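Local coordinates for protein bifunctional pinoresinol-lariciresinol reductase 1 (Thuja plicata, PDB 1QYD) that reduces pinoresinol to lariciresinol and lariciresinol on to secoisolariciresinol with NADPH, enantioselective steps of lignan biosynthesis, at residues A[218-223]-A[291-296]; A[191-196]-A[280-285]. One frame throughout, in Å; residues are numbered along the deposited sequence.

Contact 1: A[218-223]-A[291-296]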
loop_
_atom_site.group_PDB
_atom_site.type_symbol
_atom_site.label_atom_id
_atom_site.label_comp_id
_atom_site.label_asym_id
_atom_site.label_seq_id
_atom_site.Cartn_x
_atom_site.Cartn_y
_atom_site.Cartn_z
ATOM N N MET A 218 7.959 21.132 13.591
ATOM C CA MET A 218 8.084 22.504 13.133
ATOM C C MET A 218 6.927 22.813 12.228
ATOM O O MET A 218 6.870 22.305 11.113
ATOM C CB MET A 218 9.379 22.721 12.356
ATOM C CG MET A 218 9.494 24.195 12.046
ATOM S SD MET A 218 10.679 24.532 10.742
ATOM C CE MET A 218 11.606 25.634 11.717
ATOM N N TYR A 219 5.991 23.617 12.722
ATOM C CA TYR A 219 4.830 24.063 11.958
ATOM C C TYR A 219 5.169 25.350 11.209
ATOM O O TYR A 219 5.871 26.220 11.721
ATOM C CB TYR A 219 3.649 24.331 12.889
ATOM C CG TYR A 219 3.092 23.127 13.648
ATOM C CD1 TYR A 219 2.418 22.121 12.963
ATOM C CD2 TYR A 219 3.238 23.020 15.033
ATOM C CE1 TYR A 219 1.898 21.024 13.662
ATOM C CE2 TYR A 219 2.724 21.929 15.731
ATOM C CZ TYR A 219 2.054 20.936 15.043
ATOM O OH TYR A 219 1.527 19.856 15.724
ATOM N N ILE A 220 4.782 25.499 9.946
ATOM C CA ILE A 220 4.949 26.780 9.278
ATOM C C ILE A 220 3.485 27.218 9.264
ATOM O O ILE A 220 2.581 26.526 8.756
ATOM C CB ILE A 220 5.496 26.616 7.860
ATOM C CG1 ILE A 220 6.717 25.706 7.773
ATOM C CG2 ILE A 220 5.889 28.016 7.425
ATOM C CD1 ILE A 220 7.507 25.702 6.452
ATOM N N ARG A 221 3.279 28.338 9.986
ATOM C CA ARG A 221 1.950 28.916 10.184
ATOM C C ARG A 221 1.982 30.392 9.903
ATOM O O ARG A 221 1.699 31.150 10.834
ATOM C CB ARG A 221 1.461 28.697 11.639
ATOM C CG ARG A 221 0.677 27.428 11.809
ATOM C CD ARG A 221 0.120 27.260 13.195
ATOM N NE ARG A 221 -0.718 26.065 13.177
ATOM C CZ ARG A 221 -1.323 25.565 14.263
ATOM N NH1 ARG A 221 -1.225 26.098 15.487
ATOM N NH2 ARG A 221 -2.093 24.505 14.094
ATOM N N PRO A 222 2.345 30.900 8.701
ATOM C CA PRO A 222 2.807 32.270 8.518
ATOM C C PRO A 222 1.575 33.087 8.750
ATOM O O PRO A 222 0.526 32.774 8.188
ATOM C CB PRO A 222 3.286 32.392 7.137
ATOM C CG PRO A 222 3.387 30.967 6.697
ATOM C CD PRO A 222 2.247 30.253 7.409
ATOM N N PRO A 223 1.653 34.051 9.674
ATOM C CA PRO A 223 0.481 34.733 10.235
ATOM C C PRO A 223 -0.532 35.189 9.167
ATOM O O PRO A 223 -1.710 34.807 9.180
ATOM C CB PRO A 223 1.117 35.853 11.019
ATOM C CG PRO A 223 2.513 35.354 11.377
ATOM C CD PRO A 223 2.919 34.642 10.125
ATOM N N ILE A 291 7.266 23.733 17.543
ATOM C CA ILE A 291 7.556 25.149 17.312
ATOM C C ILE A 291 6.862 25.678 16.043
ATOM O O ILE A 291 6.173 24.935 15.343
ATOM C CB ILE A 291 9.085 25.530 17.117
ATOM C CG1 ILE A 291 9.790 24.667 16.097
ATOM C CG2 ILE A 291 9.732 25.519 18.454
ATOM C CD1 ILE A 291 10.079 23.213 16.410
ATOM N N GLU A 292 7.005 26.985 15.751
ATOM C CA GLU A 292 6.494 27.611 14.539
ATOM C C GLU A 292 7.694 28.138 13.738
ATOM O O GLU A 292 8.532 28.876 14.263
ATOM C CB GLU A 292 5.564 28.765 14.910
ATOM C CG GLU A 292 4.602 29.279 13.829
ATOM C CD GLU A 292 5.144 30.155 12.701
ATOM O OE1 GLU A 292 5.352 29.652 11.591
ATOM O OE2 GLU A 292 5.326 31.347 12.934
ATOM N N ALA A 293 7.777 27.821 12.444
ATOM C CA ALA A 293 8.888 28.210 11.611
ATOM C C ALA A 293 9.142 29.681 11.435
ATOM O O ALA A 293 10.293 30.095 11.373
ATOM C CB ALA A 293 8.711 27.619 10.251
ATOM N N THR A 294 8.066 30.473 11.410
ATOM C CA THR A 294 8.128 31.921 11.179
ATOM C C THR A 294 8.476 32.738 12.406
ATOM O O THR A 294 9.121 33.774 12.253
ATOM C CB THR A 294 6.797 32.370 10.600
ATOM O OG1 THR A 294 6.640 31.521 9.471
ATOM C CG2 THR A 294 6.694 33.840 10.238
ATOM N N LYS A 295 8.079 32.296 13.611
ATOM C CA LYS A 295 8.492 32.912 14.872
ATOM C C LYS A 295 10.014 32.850 15.024
ATOM O O LYS A 295 10.678 33.869 15.242
ATOM C CB LYS A 295 7.880 32.189 16.088
ATOM C CG LYS A 295 6.498 32.577 16.622
ATOM C CD LYS A 295 6.094 31.576 17.719
ATOM C CE LYS A 295 4.691 31.896 18.270
ATOM N NZ LYS A 295 4.229 30.990 19.319
ATOM N N LEU A 296 10.553 31.625 14.883
ATOM C CA LEU A 296 11.982 31.310 14.962
ATOM C C LEU A 296 12.858 32.066 13.979
ATOM O O LEU A 296 13.917 32.599 14.333
ATOM C CB LEU A 296 12.220 29.840 14.703
ATOM C CG LEU A 296 11.805 28.789 15.691
ATOM C CD1 LEU A 296 11.508 27.496 14.944
ATOM C CD2 LEU A 296 12.887 28.659 16.736
#

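Contact 2: A[191-196]-A[280-285]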
loop_
_atom_site.group_PDB
_atom_site.type_symbol
_atom_site.label_atom_id
_atom_site.label_comp_id
_atom_site.label_asym_id
_atom_site.label_seq_id
_atom_site.Cartn_x
_atom_site.Cartn_y
_atom_site.Cartn_z
ATOM N N LYS A 191 -10.473 28.038 8.502
ATOM C CA LYS A 191 -9.126 28.472 8.211
ATOM C C LYS A 191 -8.161 27.373 7.777
ATOM O O LYS A 191 -8.180 26.233 8.254
ATOM C CB LYS A 191 -8.622 29.180 9.454
ATOM C CG LYS A 191 -9.436 30.453 9.720
ATOM C CD LYS A 191 -9.019 31.529 8.759
ATOM C CE LYS A 191 -9.729 32.769 9.192
ATOM N NZ LYS A 191 -8.996 33.918 8.695
ATOM N N GLY A 192 -7.349 27.780 6.798
ATOM C CA GLY A 192 -6.296 26.971 6.202
ATOM C C GLY A 192 -4.986 27.766 6.153
ATOM O O GLY A 192 -4.946 28.971 6.451
ATOM N N ILE A 193 -3.877 27.104 5.813
ATOM C CA ILE A 193 -2.600 27.790 5.783
ATOM C C ILE A 193 -2.045 27.465 4.423
ATOM O O ILE A 193 -2.190 26.361 3.925
ATOM C CB ILE A 193 -1.728 27.274 6.987
ATOM C CG1 ILE A 193 -2.427 27.665 8.272
ATOM C CG2 ILE A 193 -0.335 27.893 7.009
ATOM C CD1 ILE A 193 -1.754 27.138 9.496
ATOM N N TRP A 194 -1.426 28.420 3.767
ATOM C CA TRP A 194 -1.054 28.248 2.389
ATOM C C TRP A 194 0.395 28.731 2.295
ATOM O O TRP A 194 0.636 29.860 2.753
ATOM C CB TRP A 194 -2.031 29.101 1.561
ATOM C CG TRP A 194 -3.547 28.936 1.784
ATOM C CD1 TRP A 194 -4.165 29.445 2.904
ATOM C CD2 TRP A 194 -4.442 28.306 0.965
ATOM N NE1 TRP A 194 -5.428 29.136 2.829
ATOM C CE2 TRP A 194 -5.629 28.466 1.692
ATOM C CE3 TRP A 194 -4.471 27.639 -0.256
ATOM C CZ2 TRP A 194 -6.840 27.968 1.226
ATOM C CZ3 TRP A 194 -5.695 27.138 -0.733
ATOM C CH2 TRP A 194 -6.868 27.297 -0.000
ATOM N N VAL A 195 1.390 27.941 1.783
ATOM C CA VAL A 195 2.805 28.348 1.754
ATOM C C VAL A 195 3.557 28.133 0.435
ATOM O O VAL A 195 3.491 27.105 -0.231
ATOM C CB VAL A 195 3.612 27.624 2.894
ATOM C CG1 VAL A 195 5.007 28.222 3.025
ATOM C CG2 VAL A 195 2.986 27.878 4.262
ATOM N N ASP A 196 4.307 29.155 0.022
ATOM C CA ASP A 196 5.077 29.090 -1.210
ATOM C C ASP A 196 6.095 27.997 -1.008
ATOM O O ASP A 196 6.688 27.861 0.069
ATOM C CB ASP A 196 5.769 30.429 -1.469
ATOM C CG ASP A 196 6.715 30.521 -2.671
ATOM O OD1 ASP A 196 6.533 29.805 -3.664
ATOM O OD2 ASP A 196 7.645 31.338 -2.616
ATOM N N ASP A 280 -8.230 20.446 10.113
ATOM C CA ASP A 280 -6.924 20.031 10.633
ATOM C C ASP A 280 -5.667 20.836 10.265
ATOM O O ASP A 280 -4.551 20.314 10.369
ATOM C CB ASP A 280 -6.681 18.575 10.249
ATOM C CG ASP A 280 -7.701 17.612 10.813
ATOM O OD1 ASP A 280 -8.064 16.659 10.116
ATOM O OD2 ASP A 280 -8.108 17.816 11.956
ATOM N N LEU A 281 -5.749 22.102 9.860
ATOM C CA LEU A 281 -4.535 22.849 9.614
ATOM C C LEU A 281 -4.185 23.837 10.722
ATOM O O LEU A 281 -3.018 24.052 11.071
ATOM C CB LEU A 281 -4.681 23.558 8.255
ATOM C CG LEU A 281 -4.090 22.743 7.083
ATOM C CD1 LEU A 281 -5.016 21.646 6.693
ATOM C CD2 LEU A 281 -3.947 23.571 5.859
ATOM N N TYR A 282 -5.245 24.416 11.281
ATOM C CA TYR A 282 -5.181 25.407 12.331
ATOM C C TYR A 282 -6.073 25.080 13.522
ATOM O O TYR A 282 -5.990 25.789 14.520
ATOM C CB TYR A 282 -5.591 26.771 11.798
ATOM C CG TYR A 282 -4.833 27.863 12.532
ATOM C CD1 TYR A 282 -3.542 28.162 12.122
ATOM C CD2 TYR A 282 -5.351 28.516 13.652
ATOM C CE1 TYR A 282 -2.765 29.087 12.820
ATOM C CE2 TYR A 282 -4.579 29.444 14.363
ATOM C CZ TYR A 282 -3.281 29.723 13.943
ATOM O OH TYR A 282 -2.473 30.600 14.649
ATOM N N ASN A 283 -6.914 24.033 13.531
ATOM C CA ASN A 283 -7.785 23.710 14.654
ATOM C C ASN A 283 -7.093 23.144 15.902
ATOM O O ASN A 283 -7.675 22.327 16.637
ATOM C CB ASN A 283 -8.868 22.717 14.187
ATOM C CG ASN A 283 -8.493 21.237 13.970
ATOM O OD1 ASN A 283 -7.327 20.863 13.841
ATOM N ND2 ASN A 283 -9.457 20.318 13.919
ATOM N N PHE A 284 -5.839 23.535 16.195
ATOM C CA PHE A 284 -5.153 23.026 17.377
ATOM C C PHE A 284 -3.976 23.885 17.798
ATOM O O PHE A 284 -3.397 24.717 17.095
ATOM C CB PHE A 284 -4.649 21.567 17.149
ATOM C CG PHE A 284 -3.709 21.461 15.968
ATOM C CD1 PHE A 284 -4.233 21.141 14.726
ATOM C CD2 PHE A 284 -2.359 21.765 16.117
ATOM C CE1 PHE A 284 -3.395 21.139 13.617
ATOM C CE2 PHE A 284 -1.531 21.760 15.012
ATOM C CZ PHE A 284 -2.041 21.450 13.755
ATOM N N GLU A 285 -3.611 23.466 18.996
ATOM C CA GLU A 285 -2.554 24.015 19.802
ATOM C C GLU A 285 -1.190 23.750 19.265
ATOM O O GLU A 285 -1.004 22.764 18.552
ATOM C CB GLU A 285 -2.669 23.430 21.214
ATOM C CG GLU A 285 -3.207 21.979 21.362
ATOM C CD GLU A 285 -2.397 20.833 20.758
ATOM O OE1 GLU A 285 -2.990 19.832 20.339
ATOM O OE2 GLU A 285 -1.168 20.928 20.726
#

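Contact 1: A[218-223]-A[291-296]
Glu292 sends CG away from its own backbone N (chi1 -162°) and then bends at chi2 (-76°), which carries its carboxylate across to the backbone of Arg221, while Met218, with CG likewise trans to N (-174°), lays SD 3.7 Å from Ala293 CB. Strands 217-219 and 290-292 run parallel here: Tyr219 N donates to Ile291 O at 2.9 Å, and Tyr219 O receives Ala293 N at 2.6 Å, nearly in line with the carbonyl bond. Just beyond strand 217-219, Arg221 N meets Glu292 OE1, on the last residue of the neighbouring strand, at 2.9 Å from above the carboxylate plane. The same oxygen N-caps helix 293-296, accepting Thr294 N at 2.8 Å, also from out of plane, and Thr294 OG1 through its syn lone pair. Met218 CE reaches Leu296 CD1 at 3.7 Å, and Ile220 CG1 packs on Ala293 CB. Were Glu292 replaced by an alanine, the amides of Arg221 and Thr294 and the Thr294 hydroxyl would probably lose their shared acceptor, and the helix start its cap. Three donors on one oxygen of a buried glutamate, beside a helix N-terminus, would be expected to stabilise the carboxylate as an anion, coupling strand pairing to helix start.

Contact 2: A[191-196]-A[280-285]
A loop between helix 272-275 and strand 290-292 packs here against strand 191-195, the middle strand of a small mixed sheet in this NmrA-type reductase, whose NADP-binding half has a Rossmann-type fold. Leu281 and Tyr282 from the loop meet Gly192 and Ile193 of the strand. No hydrogen bond links the two segments, so they are joined by apolar packing. Leu281 turns its CD2 methyl onto the strand backbone, 3.5 Å from Ile193 N and 4.1 Å from Gly192 CA, and the same methyl lies 3.8 Å from Ile193 O. The leucine thus rests mainly on the peptide chain, while its approach to the isoleucine side chain is looser. Around it, Asn158, Met159 and Ile275 also touch its side chain, placing it between strand 159-160, the loop before it and helix 272-275. The side chain of Leu281 is about 7 Å from that of His271, inferred to bind the substrate, so the packing lies close to the probable substrate site. Lys191, at the start of the segment, leads its amine away from the loop to a salt bridge with Glu231. Ile193 points toward the loop and crosses Tyr282 at about a right angle. With CG1 opposite the carbonyl carbon (chi1 -64°) and the outer bond extended (chi2 175°), its delta methyl extends to the rim of the tyrosine ring and not over a face: CD1 lies close to the ring plane, 3.3 Å from Tyr282 CD1, and 3.7 Å from Leu281 O.

From the N terminus the chain meets strand 191-195 first, then 218-223, the loop 280-285 and last 291-296, so the loops closed by the two contacts cross: contact 2 spans 83 intervening residues, contact 1 spans 67, and each starts or ends within the other. Contact 1 joins the last two strands of the three-stranded parallel sheet, whereas contact 2 ties a connecting loop to the mixed sheet. Arg221 bridges them, its NH1 probably hydrogen-bonded to Phe284 O at 3.0 Å and its NH2 to Leu281 O at 3.2 Å. Its CG also packs on Ile193 CD1 and its CD on Tyr282 CE1, bringing both sheets and the loop together around one side chain.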